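Local coordinates for protein leucyl aminopeptidase (Trypanosoma brucei brucei, PDB 5NTD) that probably removes leucine and similar residues from the N-termini of peptides as a manganese-dependent M17 aminopeptidase, and is held here with the inhibitor bestatin, at residues G[282-287]-G[331-336]; G[394-399]-G[485-490]; G[316-321]-G[509-514]; G[269-274]-G[336-341]. All blocks are in the same frame, centred on the assembly; numbering follows the deposited sequence.

In the fold
All four contacts are mainly buried and belong to the catalytic domain, and three of them lie in one mixed sheet. Contact 1 pairs strand 283-291 with strand 334-344 in parallel; contact 4 uses the same 334-344 strand, S336 included, to hold strand 268-274 antiparallel. Contact 2 extends the sheet, joining strand 395-400 to the start of strand 490-495. Backbone hydrogen bonds dominate in these three, with hydroxyl pairs added in contacts 1 and 4 and a phenylalanine ring in contact 2. Contact 3, nearest the centre of the chain, sets a helix against the start of another by van der Waals contact, largely of apolar side chains; V319 and L514 also meet L286 and M399.

Contact 1 (G[282-287]-G[331-336]); sequences KKVSLV and QPVQLS
V333 opens the pairing of 331-336 with 282-287: its CG1 meets CG2 of V284 at 3.7 Å, the two branched side chains crossing at a slant. At Q334 the backbone takes over. Q334 N donates to K282 O, and Q334 O receives an almost straight bond from V284 N (2.8 Å, 177° at the hydrogen). The Q334 side chain runs alongside that of K283, where the amide oxygen OE1 lies 3.6 Å from the aliphatic CD, a contact of the lysine's carbon chain and not of its charge. L335 turns to the V284 side of the sheet and sets its CD2 3.8 Å from CB of V284, under a cover that includes F518 of helix 511-519. S336 closes the run. Its OG, placed between backbone N and carbonyl carbon (chi1 63°), reaches OG of S285 at 2.6 Å, and a water joins this same OG to L286 O. S336 N bonds to V284 O, while L286 N approaches S336 O from above the carbonyl plane. K282 and V284 thus bracket Q334, and V284 and L286 bracket S336, the ladder of parallel strands in the central sheet of an M17 catalytic domain, with helices packed on both faces.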
loop_
_atom_site.group_PDB
_atom_site.type_symbol
_atom_site.label_atom_id
_atom_site.label_comp_id
_atom_site.label_asym_id
_atom_site.label_seq_id
_atom_site.Cartn_x
_atom_site.Cartn_y
_atom_site.Cartn_z
ATOM N N LYS G 282 -23.466 -25.667 -38.668
ATOM C CA LYS G 282 -23.431 -24.343 -38.048
ATOM C C LYS G 282 -22.285 -23.537 -38.590
ATOM O O LYS G 282 -21.249 -24.061 -38.976
ATOM C CB LYS G 282 -23.225 -24.470 -36.512
ATOM C CG LYS G 282 -23.920 -23.425 -35.647
ATOM C CD LYS G 282 -25.422 -23.563 -35.782
ATOM C CE LYS G 282 -26.108 -23.765 -34.462
ATOM N NZ LYS G 282 -27.518 -24.149 -34.732
ATOM N N LYS G 283 -22.459 -22.237 -38.550
ATOM C CA LYS G 283 -21.339 -21.300 -38.805
ATOM C C LYS G 283 -20.927 -20.622 -37.492
ATOM O O LYS G 283 -21.726 -19.914 -36.851
ATOM C CB LYS G 283 -21.719 -20.248 -39.837
ATOM C CG LYS G 283 -22.276 -20.827 -41.121
ATOM C CD LYS G 283 -22.354 -19.750 -42.199
ATOM C CE LYS G 283 -23.506 -19.947 -43.178
ATOM N NZ LYS G 283 -24.574 -18.932 -42.887
ATOM N N VAL G 284 -19.677 -20.846 -37.111
ATOM C CA VAL G 284 -19.165 -20.382 -35.835
ATOM C C VAL G 284 -17.916 -19.554 -36.053
ATOM O O VAL G 284 -16.986 -19.980 -36.700
ATOM C CB VAL G 284 -18.837 -21.546 -34.884
ATOM C CG1 VAL G 284 -18.351 -21.022 -33.552
ATOM C CG2 VAL G 284 -20.047 -22.419 -34.662
ATOM N N SER G 285 -17.908 -18.375 -35.453
ATOM C CA SER G 285 -16.722 -17.492 -35.412
ATOM C C SER G 285 -16.092 -17.510 -34.039
ATOM O O SER G 285 -16.743 -17.218 -33.029
ATOM C CB SER G 285 -17.060 -16.074 -35.780
ATOM O OG SER G 285 -17.331 -15.956 -37.166
ATOM N N LEU G 286 -14.827 -17.874 -34.019
ATOM C CA LEU G 286 -14.038 -17.896 -32.805
ATOM C C LEU G 286 -13.196 -16.640 -32.755
ATOM O O LEU G 286 -12.604 -16.245 -33.755
ATOM C CB LEU G 286 -13.105 -19.104 -32.743
ATOM C CG LEU G 286 -13.771 -20.466 -32.946
ATOM C CD1 LEU G 286 -12.717 -21.567 -33.035
ATOM C CD2 LEU G 286 -14.736 -20.789 -31.811
ATOM N N VAL G 287 -13.100 -16.051 -31.568
ATOM C CA VAL G 287 -12.243 -14.869 -31.345
ATOM C C VAL G 287 -11.443 -15.060 -30.045
ATOM O O VAL G 287 -12.002 -15.322 -29.024
ATOM C CB VAL G 287 -13.085 -13.599 -31.241
ATOM C CG1 VAL G 287 -12.188 -12.373 -31.133
ATOM C CG2 VAL G 287 -13.977 -13.467 -32.456
ATOM N N GLN G 331 -14.398 -31.834 -38.695
ATOM C CA GLN G 331 -15.703 -31.619 -38.066
ATOM C C GLN G 331 -16.566 -30.756 -38.998
ATOM O O GLN G 331 -16.033 -29.874 -39.682
ATOM C CB GLN G 331 -15.556 -30.946 -36.713
ATOM C CG GLN G 331 -14.944 -31.854 -35.668
ATOM C CD GLN G 331 -14.856 -31.194 -34.302
ATOM O OE1 GLN G 331 -13.973 -30.371 -34.068
ATOM N NE2 GLN G 331 -15.756 -31.562 -33.403
ATOM N N PRO G 332 -17.894 -31.011 -39.041
ATOM C CA PRO G 332 -18.777 -30.360 -39.999
ATOM C C PRO G 332 -19.297 -29.005 -39.545
ATOM O O PRO G 332 -20.481 -28.714 -39.630
ATOM C CB PRO G 332 -19.921 -31.353 -40.154
ATOM C CG PRO G 332 -20.000 -32.042 -38.833
ATOM C CD PRO G 332 -18.607 -32.059 -38.266
ATOM N N VAL G 333 -18.363 -28.168 -39.122
ATOM C CA VAL G 333 -18.657 -26.793 -38.686
ATOM C C VAL G 333 -17.860 -25.837 -39.505
ATOM O O VAL G 333 -16.667 -26.009 -39.713
ATOM C CB VAL G 333 -18.270 -26.553 -37.206
ATOM C CG1 VAL G 333 -18.824 -25.230 -36.745
ATOM C CG2 VAL G 333 -18.842 -27.632 -36.316
ATOM N N GLN G 334 -18.524 -24.825 -39.996
ATOM C CA GLN G 334 -17.810 -23.791 -40.706
ATOM C C GLN G 334 -17.247 -22.854 -39.643
ATOM O O GLN G 334 -18.005 -22.351 -38.835
ATOM C CB GLN G 334 -18.721 -23.011 -41.655
ATOM C CG GLN G 334 -17.952 -21.972 -42.458
ATOM C CD GLN G 334 -18.826 -21.299 -43.469
ATOM O OE1 GLN G 334 -19.887 -21.810 -43.825
ATOM N NE2 GLN G 334 -18.346 -20.211 -44.021
ATOM N N LEU G 335 -15.952 -22.594 -39.720
ATOM C CA LEU G 335 -15.251 -21.823 -38.694
ATOM C C LEU G 335 -14.466 -20.672 -39.225
ATOM O O LEU G 335 -13.751 -20.807 -40.215
ATOM C CB LEU G 335 -14.236 -22.707 -37.940
ATOM C CG LEU G 335 -14.791 -23.778 -37.009
ATOM C CD1 LEU G 335 -13.642 -24.611 -36.480
ATOM C CD2 LEU G 335 -15.554 -23.138 -35.861
ATOM N N SER G 336 -14.563 -19.555 -38.525
ATOM C CA SER G 336 -13.493 -18.515 -38.559
ATOM C C SER G 336 -12.833 -18.528 -37.187
ATOM O O SER G 336 -13.456 -18.861 -36.187
ATOM C CB SER G 336 -14.019 -17.130 -38.876
ATOM O OG SER G 336 -14.915 -16.687 -37.869
HETATM O O HOH W 1 -13.393 -15.276 -36.133
#

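Contact 2 (G[394-399]-G[485-490]); sequences DVVIDM and PKFTGA
A single parallel bridge, V395 with A490, joins the strand that begins at V395 to the end of the 485-490 loop: A490 N donates to D394 O at 3.1 Å, and A490 O receives V396 N at 2.9 Å in a bond running nearly along the C=O axis. The CA atoms of G489 and V395 add C-H contacts to D394 O and A490 O. On the side of V395 and A490 the apolar touch is slight, CG2 of V395 standing 4.3 Å from CB of A490. The larger side-chain contact is made by F487. With CG anti to the backbone N (chi1 174°), its ring swings back toward the strand and presents one face to V396, whose CG2 lies 4.1 Å from the ring centroid in a CH-pi contact, 27° off the normal. N of G489 lies over the centre of the opposite face, 3.4 Å above the F487 plane, and the backbone N of V395 comes to the ring edge. This is how strand 490-495 enters the catalytic-domain sheet, as the parallel neighbour of 395-400. On the other flank of 395-400 lies strand 283-291, and there the D394 carboxylate accepts a bond from K283 N through OD2. D398 reaches the incoming strand with both carboxylate oxygens, OD1 to H493 and OD2 to H491. The O of G489 is taken by the side-chain amide of N420.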
loop_
_atom_site.group_PDB
_atom_site.type_symbol
_atom_site.label_atom_id
_atom_site.label_comp_id
_atom_site.label_asym_id
_atom_site.label_seq_id
_atom_site.Cartn_x
_atom_site.Cartn_y
_atom_site.Cartn_z
ATOM N N ASP G 394 -23.461 -17.811 -37.013
ATOM C CA ASP G 394 -24.627 -18.108 -36.194
ATOM C C ASP G 394 -24.281 -17.923 -34.732
ATOM O O ASP G 394 -25.147 -17.637 -33.912
ATOM C CB ASP G 394 -25.102 -19.557 -36.395
ATOM C CG ASP G 394 -25.493 -19.850 -37.849
ATOM O OD1 ASP G 394 -26.251 -19.043 -38.439
ATOM O OD2 ASP G 394 -24.994 -20.872 -38.388
ATOM N N VAL G 395 -23.031 -18.206 -34.428
ATOM C CA VAL G 395 -22.539 -18.212 -33.063
ATOM C C VAL G 395 -21.175 -17.572 -33.056
ATOM O O VAL G 395 -20.330 -17.891 -33.875
ATOM C CB VAL G 395 -22.394 -19.633 -32.488
ATOM C CG1 VAL G 395 -21.866 -19.586 -31.065
ATOM C CG2 VAL G 395 -23.725 -20.361 -32.509
ATOM N N VAL G 396 -20.969 -16.682 -32.094
ATOM C CA VAL G 396 -19.645 -16.089 -31.842
ATOM C C VAL G 396 -19.173 -16.553 -30.473
ATOM O O VAL G 396 -19.894 -16.426 -29.488
ATOM C CB VAL G 396 -19.653 -14.574 -31.846
ATOM C CG1 VAL G 396 -18.290 -14.019 -31.443
ATOM C CG2 VAL G 396 -20.007 -14.058 -33.209
ATOM N N ILE G 397 -17.970 -17.120 -30.447
ATOM C CA ILE G 397 -17.353 -17.548 -29.201
ATOM C C ILE G 397 -16.069 -16.786 -29.039
ATOM O O ILE G 397 -15.159 -16.893 -29.878
ATOM C CB ILE G 397 -17.018 -19.042 -29.165
ATOM C CG1 ILE G 397 -18.257 -19.884 -29.428
ATOM C CG2 ILE G 397 -16.414 -19.431 -27.813
ATOM C CD1 ILE G 397 -17.949 -21.359 -29.605
ATOM N N ASP G 398 -15.991 -15.993 -27.987
ATOM C CA ASP G 398 -14.703 -15.362 -27.671
ATOM C C ASP G 398 -14.151 -16.022 -26.406
ATOM O O ASP G 398 -14.902 -16.363 -25.497
ATOM C CB ASP G 398 -14.798 -13.842 -27.577
ATOM C CG ASP G 398 -15.333 -13.362 -26.243
ATOM O OD1 ASP G 398 -14.585 -13.463 -25.254
ATOM O OD2 ASP G 398 -16.511 -12.961 -26.207
ATOM N N MET G 399 -12.854 -16.228 -26.410
ATOM C CA MET G 399 -12.156 -16.842 -25.292
ATOM C C MET G 399 -10.994 -15.957 -24.894
ATOM O O MET G 399 -10.228 -15.525 -25.735
ATOM C CB MET G 399 -11.632 -18.243 -25.619
ATOM C CG MET G 399 -12.728 -19.197 -26.092
ATOM S SD MET G 399 -12.139 -20.864 -26.387
ATOM C CE MET G 399 -12.687 -21.690 -24.928
ATOM N N PRO G 485 -24.258 -4.917 -35.899
ATOM C CA PRO G 485 -25.720 -5.015 -35.998
ATOM C C PRO G 485 -26.220 -6.116 -36.965
ATOM O O PRO G 485 -27.301 -6.639 -36.792
ATOM C CB PRO G 485 -26.122 -3.651 -36.542
ATOM C CG PRO G 485 -24.997 -2.744 -36.219
ATOM C CD PRO G 485 -23.769 -3.579 -36.252
ATOM N N LYS G 486 -25.387 -6.481 -37.932
ATOM C CA LYS G 486 -25.673 -7.612 -38.852
ATOM C C LYS G 486 -25.789 -8.956 -38.129
ATOM O O LYS G 486 -26.320 -9.923 -38.671
ATOM C CB LYS G 486 -24.562 -7.802 -39.870
ATOM C CG LYS G 486 -24.366 -6.676 -40.843
ATOM C CD LYS G 486 -23.203 -7.075 -41.756
ATOM C CE LYS G 486 -22.747 -5.950 -42.667
ATOM N NZ LYS G 486 -21.488 -6.334 -43.366
ATOM N N PHE G 487 -25.238 -9.028 -36.923
ATOM C CA PHE G 487 -25.224 -10.279 -36.155
ATOM C C PHE G 487 -26.416 -10.319 -35.227
ATOM O O PHE G 487 -26.655 -9.390 -34.480
ATOM C CB PHE G 487 -23.917 -10.430 -35.400
ATOM C CG PHE G 487 -23.874 -11.612 -34.486
ATOM C CD1 PHE G 487 -23.649 -12.872 -34.988
ATOM C CD2 PHE G 487 -24.044 -11.456 -33.127
ATOM C CE1 PHE G 487 -23.593 -13.965 -34.143
ATOM C CE2 PHE G 487 -23.995 -12.532 -32.276
ATOM C CZ PHE G 487 -23.770 -13.792 -32.779
ATOM N N THR G 488 -27.152 -11.415 -35.298
ATOM C CA THR G 488 -28.334 -11.630 -34.449
ATOM C C THR G 488 -28.334 -13.001 -33.745
ATOM O O THR G 488 -29.353 -13.467 -33.248
ATOM C CB THR G 488 -29.619 -11.537 -35.284
ATOM O OG1 THR G 488 -29.584 -12.582 -36.251
ATOM C CG2 THR G 488 -29.733 -10.183 -35.983
ATOM N N GLY G 489 -27.168 -13.631 -33.695
ATOM C CA GLY G 489 -27.049 -14.998 -33.156
ATOM C C GLY G 489 -26.625 -15.054 -31.715
ATOM O O GLY G 489 -26.722 -14.087 -30.966
ATOM N N ALA G 490 -26.069 -16.192 -31.342
ATOM C CA ALA G 490 -25.663 -16.447 -29.970
ATOM C C ALA G 490 -24.234 -15.988 -29.774
ATOM O O ALA G 490 -23.363 -16.238 -30.585
ATOM C CB ALA G 490 -25.804 -17.918 -29.628
#

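Contact 3 (G[316-321]-G[509-514]); sequences AAAVFC and FGPALL
CG of L514, turned anti to its carbonyl carbon (chi1 -69°) with the chain extended beyond it (chi2 175°), carries CD1 to helix 314-328, where it lies 3.8 Å from CA of V319 and equally near O of A318. The contact joins two helices of the catalytic domain, the 314-328 helix and the start of the C-terminal 511-519 helix, both of which pack on the central sheet. G510 occupies the N-cap position, and its positive phi (129°) turns the chain into the helix. At 4.7 Å its CA is close to that of A318. Having no side chain, G510 lets its CA come within 3.8 Å of CB of A318, so the helix start lies against its neighbour; the same methyl is 3.8 Å from O of F509. In the next position the ring of P511 lies against A318 and C321, with CD near CA and CB of A318 and CG between O of A318 and CB of C321. A318, V319 and L514 also touch M399 of strand 395-400, carrying the apolar cluster into the sheet, while C321 and A317 lean on helix 196-214. The N-terminus of the 511-519 helix is further gripped by OE1 of E437, which accepts from the backbone N of both G510 and L513. About one turn along helix 314-328 from A318, CG of P511 touches CB of C321 at 3.6 Å.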
loop_
_atom_site.group_PDB
_atom_site.type_symbol
_atom_site.label_atom_id
_atom_site.label_comp_id
_atom_site.label_asym_id
_atom_site.label_seq_id
_atom_site.Cartn_x
_atom_site.Cartn_y
_atom_site.Cartn_z
ATOM N N ALA G 316 -6.357 -17.123 -27.090
ATOM C CA ALA G 316 -5.966 -17.252 -28.519
ATOM C C ALA G 316 -5.464 -18.670 -28.825
ATOM O O ALA G 316 -5.773 -19.243 -29.849
ATOM C CB ALA G 316 -4.917 -16.231 -28.903
ATOM N N ALA G 317 -4.673 -19.196 -27.925
ATOM C CA ALA G 317 -4.177 -20.548 -28.064
ATOM C C ALA G 317 -5.333 -21.542 -28.051
ATOM O O ALA G 317 -5.342 -22.499 -28.826
ATOM C CB ALA G 317 -3.184 -20.905 -26.969
ATOM N N ALA G 318 -6.288 -21.311 -27.170
ATOM C CA ALA G 318 -7.425 -22.199 -27.045
ATOM C C ALA G 318 -8.243 -22.273 -28.359
ATOM O O ALA G 318 -8.520 -23.341 -28.865
ATOM C CB ALA G 318 -8.326 -21.777 -25.906
ATOM N N VAL G 319 -8.620 -21.115 -28.882
ATOM C CA VAL G 319 -9.389 -21.070 -30.122
ATOM C C VAL G 319 -8.559 -21.564 -31.312
ATOM O O VAL G 319 -9.063 -22.249 -32.194
ATOM C CB VAL G 319 -9.994 -19.696 -30.438
ATOM C CG1 VAL G 319 -10.971 -19.303 -29.341
ATOM C CG2 VAL G 319 -8.951 -18.618 -30.650
ATOM N N PHE G 320 -7.294 -21.219 -31.320
ATOM C CA PHE G 320 -6.398 -21.677 -32.384
ATOM C C PHE G 320 -6.368 -23.193 -32.443
ATOM O O PHE G 320 -6.516 -23.798 -33.486
ATOM C CB PHE G 320 -4.983 -21.150 -32.190
ATOM C CG PHE G 320 -4.017 -21.615 -33.234
ATOM C CD1 PHE G 320 -4.253 -21.362 -34.576
ATOM C CD2 PHE G 320 -2.849 -22.300 -32.884
ATOM C CE1 PHE G 320 -3.345 -21.771 -35.550
ATOM C CE2 PHE G 320 -1.943 -22.716 -33.850
ATOM C CZ PHE G 320 -2.200 -22.456 -35.193
ATOM N N CYS G 321 -6.148 -23.818 -31.295
ATOM C CA CYS G 321 -5.976 -25.272 -31.246
ATOM C C CYS G 321 -7.310 -26.004 -31.441
ATOM O O CYS G 321 -7.350 -27.089 -32.008
ATOM C CB CYS G 321 -5.266 -25.695 -29.991
ATOM S SG CYS G 321 -3.541 -25.109 -29.924
ATOM N N PHE G 509 -6.147 -25.884 -21.381
ATOM C CA PHE G 509 -7.616 -25.742 -21.279
ATOM C C PHE G 509 -8.153 -24.932 -22.443
ATOM O O PHE G 509 -7.622 -23.881 -22.781
ATOM C CB PHE G 509 -7.970 -25.044 -19.957
ATOM C CG PHE G 509 -9.443 -24.860 -19.696
ATOM C CD1 PHE G 509 -10.171 -23.860 -20.342
ATOM C CD2 PHE G 509 -10.070 -25.597 -18.713
ATOM C CE1 PHE G 509 -11.507 -23.649 -20.044
ATOM C CE2 PHE G 509 -11.402 -25.398 -18.419
ATOM C CZ PHE G 509 -12.119 -24.428 -19.077
ATOM N N GLY G 510 -9.233 -25.417 -23.015
ATOM C CA GLY G 510 -10.003 -24.671 -24.021
ATOM C C GLY G 510 -10.290 -25.438 -25.299
ATOM O O GLY G 510 -11.449 -25.500 -25.747
ATOM N N PRO G 511 -9.261 -26.003 -25.928
ATOM C CA PRO G 511 -9.489 -26.687 -27.206
ATOM C C PRO G 511 -10.447 -27.868 -27.158
ATOM O O PRO G 511 -11.348 -27.959 -27.969
ATOM C CB PRO G 511 -8.095 -27.146 -27.604
ATOM C CG PRO G 511 -7.208 -26.122 -26.991
ATOM C CD PRO G 511 -7.837 -25.810 -25.672
ATOM N N ALA G 512 -10.283 -28.735 -26.183
ATOM C CA ALA G 512 -11.169 -29.899 -26.027
ATOM C C ALA G 512 -12.611 -29.470 -25.735
ATOM O O ALA G 512 -13.567 -30.086 -26.191
ATOM C CB ALA G 512 -10.679 -30.829 -24.939
ATOM N N LEU G 513 -12.753 -28.421 -24.941
ATOM C CA LEU G 513 -14.076 -27.803 -24.673
ATOM C C LEU G 513 -14.770 -27.463 -26.004
ATOM O O LEU G 513 -15.911 -27.836 -26.231
ATOM C CB LEU G 513 -13.940 -26.527 -23.842
ATOM C CG LEU G 513 -15.199 -25.686 -23.590
ATOM C CD1 LEU G 513 -16.233 -26.485 -22.830
ATOM C CD2 LEU G 513 -14.805 -24.450 -22.809
ATOM N N LEU G 514 -14.048 -26.764 -26.859
ATOM C CA LEU G 514 -14.568 -26.389 -28.167
ATOM C C LEU G 514 -14.900 -27.635 -29.037
ATOM O O LEU G 514 -15.932 -27.690 -29.685
ATOM C CB LEU G 514 -13.585 -25.519 -28.926
ATOM C CG LEU G 514 -13.364 -24.111 -28.394
ATOM C CD1 LEU G 514 -12.265 -23.407 -29.170
ATOM C CD2 LEU G 514 -14.659 -23.302 -28.475
#

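Contact 4 (G[269-274]-G[336-341]); sequences LVTLLY and SCTLCL
T271 and T338 face each other as a non-hydrogen-bonded antiparallel pair, their CA atoms only 4.2 Å apart, and their OG1 atoms lie 2.9 Å from each other, within hydrogen-bonding distance though the bond is not settled. Both threonines hold OG1 anti to the carbonyl carbon (chi1 -61° and -65°), which leaves the methyls anti to the backbone N. The CG2 of T338 receives CD1 of L269 at 3.8 Å, and the same CD1 lies 3.9 Å from SG of C340. Further along, CD2 of L273 rests on CB of S336. On the reverse face V270 meets L339 through their CB atoms, its CG2 reaches CD1 of L341 at 3.8 Å, and CB of L272 approaches CB of C337. Two reciprocal backbone pairs fix this order: V270 with L339, where V270 N to L339 O is nearly straight (177°), and L272 with C337. In the second pair L272 N to C337 O and C337 N to L272 O are both 2.8 Å. H384 of helix 374-387 covers L269, T271 and T338, while F323 and F320 of helix 314-328 and F225 of helix 222-236 lie against the leucine and cysteine face. Strand 268-274 also bonds on its far edge to strand 239-244, and strand 334-344 to 283-291. The threonine pair can thus give each buried hydroxyl a polar neighbour on a mixed face, shared with S336 and H384 beside L269, L273 and C340, whereas the reverse face coheres through aliphatic and thiol-bearing side chains.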
loop_
_atom_site.group_PDB
_atom_site.type_symbol
_atom_site.label_atom_id
_atom_site.label_comp_id
_atom_site.label_asym_id
_atom_site.label_seq_id
_atom_site.Cartn_x
_atom_site.Cartn_y
_atom_site.Cartn_z
ATOM N N LEU G 269 -4.046 -8.774 -36.342
ATOM C CA LEU G 269 -5.338 -9.442 -36.372
ATOM C C LEU G 269 -5.240 -10.565 -37.410
ATOM O O LEU G 269 -5.186 -10.337 -38.611
ATOM C CB LEU G 269 -6.435 -8.478 -36.729
ATOM C CG LEU G 269 -7.841 -8.881 -36.311
ATOM C CD1 LEU G 269 -8.021 -8.925 -34.806
ATOM C CD2 LEU G 269 -8.832 -7.901 -36.916
ATOM N N VAL G 270 -5.224 -11.787 -36.909
ATOM C CA VAL G 270 -5.031 -12.973 -37.716
ATOM C C VAL G 270 -6.324 -13.790 -37.790
ATOM O O VAL G 270 -6.795 -14.303 -36.777
ATOM C CB VAL G 270 -3.932 -13.849 -37.159
ATOM C CG1 VAL G 270 -3.729 -15.089 -38.012
ATOM C CG2 VAL G 270 -2.635 -13.083 -37.075
ATOM N N THR G 271 -6.878 -13.923 -38.988
ATOM C CA THR G 271 -8.100 -14.682 -39.163
ATOM C C THR G 271 -7.859 -15.923 -40.014
ATOM O O THR G 271 -7.321 -15.855 -41.114
ATOM C CB THR G 271 -9.237 -13.835 -39.755
ATOM O OG1 THR G 271 -9.551 -12.739 -38.867
ATOM C CG2 THR G 271 -10.495 -14.661 -39.930
ATOM N N LEU G 272 -8.302 -17.047 -39.486
ATOM C CA LEU G 272 -8.191 -18.346 -40.129
ATOM C C LEU G 272 -9.591 -18.831 -40.531
ATOM O O LEU G 272 -10.550 -18.609 -39.792
ATOM C CB LEU G 272 -7.549 -19.385 -39.213
ATOM C CG LEU G 272 -6.355 -18.873 -38.417
ATOM C CD1 LEU G 272 -5.840 -19.966 -37.494
ATOM C CD2 LEU G 272 -5.251 -18.422 -39.340
ATOM N N LEU G 273 -9.685 -19.466 -41.707
ATOM C CA LEU G 273 -10.978 -19.975 -42.230
ATOM C C LEU G 273 -10.930 -21.421 -42.562
ATOM O O LEU G 273 -10.039 -21.896 -43.225
ATOM C CB LEU G 273 -11.417 -19.241 -43.467
ATOM C CG LEU G 273 -11.752 -17.768 -43.273
ATOM C CD1 LEU G 273 -11.852 -17.080 -44.642
ATOM C CD2 LEU G 273 -13.068 -17.616 -42.500
ATOM N N TYR G 274 -11.954 -22.106 -42.107
ATOM C CA TYR G 274 -12.174 -23.496 -42.458
ATOM C C TYR G 274 -13.632 -23.683 -42.845
ATOM O O TYR G 274 -14.558 -23.364 -42.083
ATOM C CB TYR G 274 -11.826 -24.405 -41.284
ATOM C CG TYR G 274 -12.410 -25.796 -41.357
ATOM C CD1 TYR G 274 -11.931 -26.732 -42.277
ATOM C CD2 TYR G 274 -13.412 -26.189 -40.470
ATOM C CE1 TYR G 274 -12.448 -28.010 -42.312
ATOM C CE2 TYR G 274 -13.945 -27.466 -40.495
ATOM C CZ TYR G 274 -13.457 -28.370 -41.412
ATOM O OH TYR G 274 -13.995 -29.632 -41.428
ATOM N N SER G 336 -14.563 -19.555 -38.525
ATOM C CA SER G 336 -13.493 -18.515 -38.559
ATOM C C SER G 336 -12.833 -18.528 -37.187
ATOM O O SER G 336 -13.456 -18.861 -36.187
ATOM C CB SER G 336 -14.019 -17.130 -38.876
ATOM O OG SER G 336 -14.915 -16.687 -37.869
ATOM N N CYS G 337 -11.564 -18.227 -37.183
ATOM C CA CYS G 337 -10.780 -18.139 -35.950
ATOM C C CYS G 337 -9.899 -16.910 -36.022
ATOM O O CYS G 337 -8.952 -16.833 -36.790
ATOM C CB CYS G 337 -9.912 -19.367 -35.750
ATOM S SG CYS G 337 -8.870 -19.266 -34.264
ATOM N N THR G 338 -10.286 -15.921 -35.239
ATOM C CA THR G 338 -9.620 -14.609 -35.255
ATOM C C THR G 338 -8.762 -14.480 -33.989
ATOM O O THR G 338 -9.260 -14.492 -32.868
ATOM C CB THR G 338 -10.634 -13.467 -35.401
ATOM O OG1 THR G 338 -11.265 -13.557 -36.689
ATOM C CG2 THR G 338 -9.954 -12.107 -35.279
ATOM N N LEU G 339 -7.469 -14.375 -34.206
ATOM C CA LEU G 339 -6.491 -14.201 -33.135
ATOM C C LEU G 339 -6.166 -12.716 -32.997
ATOM O O LEU G 339 -5.704 -12.073 -33.935
ATOM C CB LEU G 339 -5.218 -14.961 -33.415
ATOM C CG LEU G 339 -5.389 -16.431 -33.791
ATOM C CD1 LEU G 339 -4.016 -17.001 -34.116
ATOM C CD2 LEU G 339 -6.050 -17.238 -32.687
ATOM N N CYS G 340 -6.437 -12.185 -31.812
ATOM C CA CYS G 340 -6.205 -10.777 -31.526
ATOM C C CYS G 340 -4.850 -10.685 -30.855
ATOM O O CYS G 340 -4.732 -10.747 -29.625
ATOM C CB CYS G 340 -7.301 -10.207 -30.641
ATOM S SG CYS G 340 -8.969 -10.430 -31.282
ATOM N N LEU G 341 -3.830 -10.547 -31.675
ATOM C CA LEU G 341 -2.432 -10.618 -31.215
ATOM C C LEU G 341 -1.818 -9.241 -30.980
ATOM O O LEU G 341 -1.785 -8.376 -31.853
ATOM C CB LEU G 341 -1.550 -11.355 -32.197
ATOM C CG LEU G 341 -2.000 -12.758 -32.553
ATOM C CD1 LEU G 341 -1.070 -13.348 -33.626
ATOM C CD2 LEU G 341 -2.018 -13.668 -31.346
#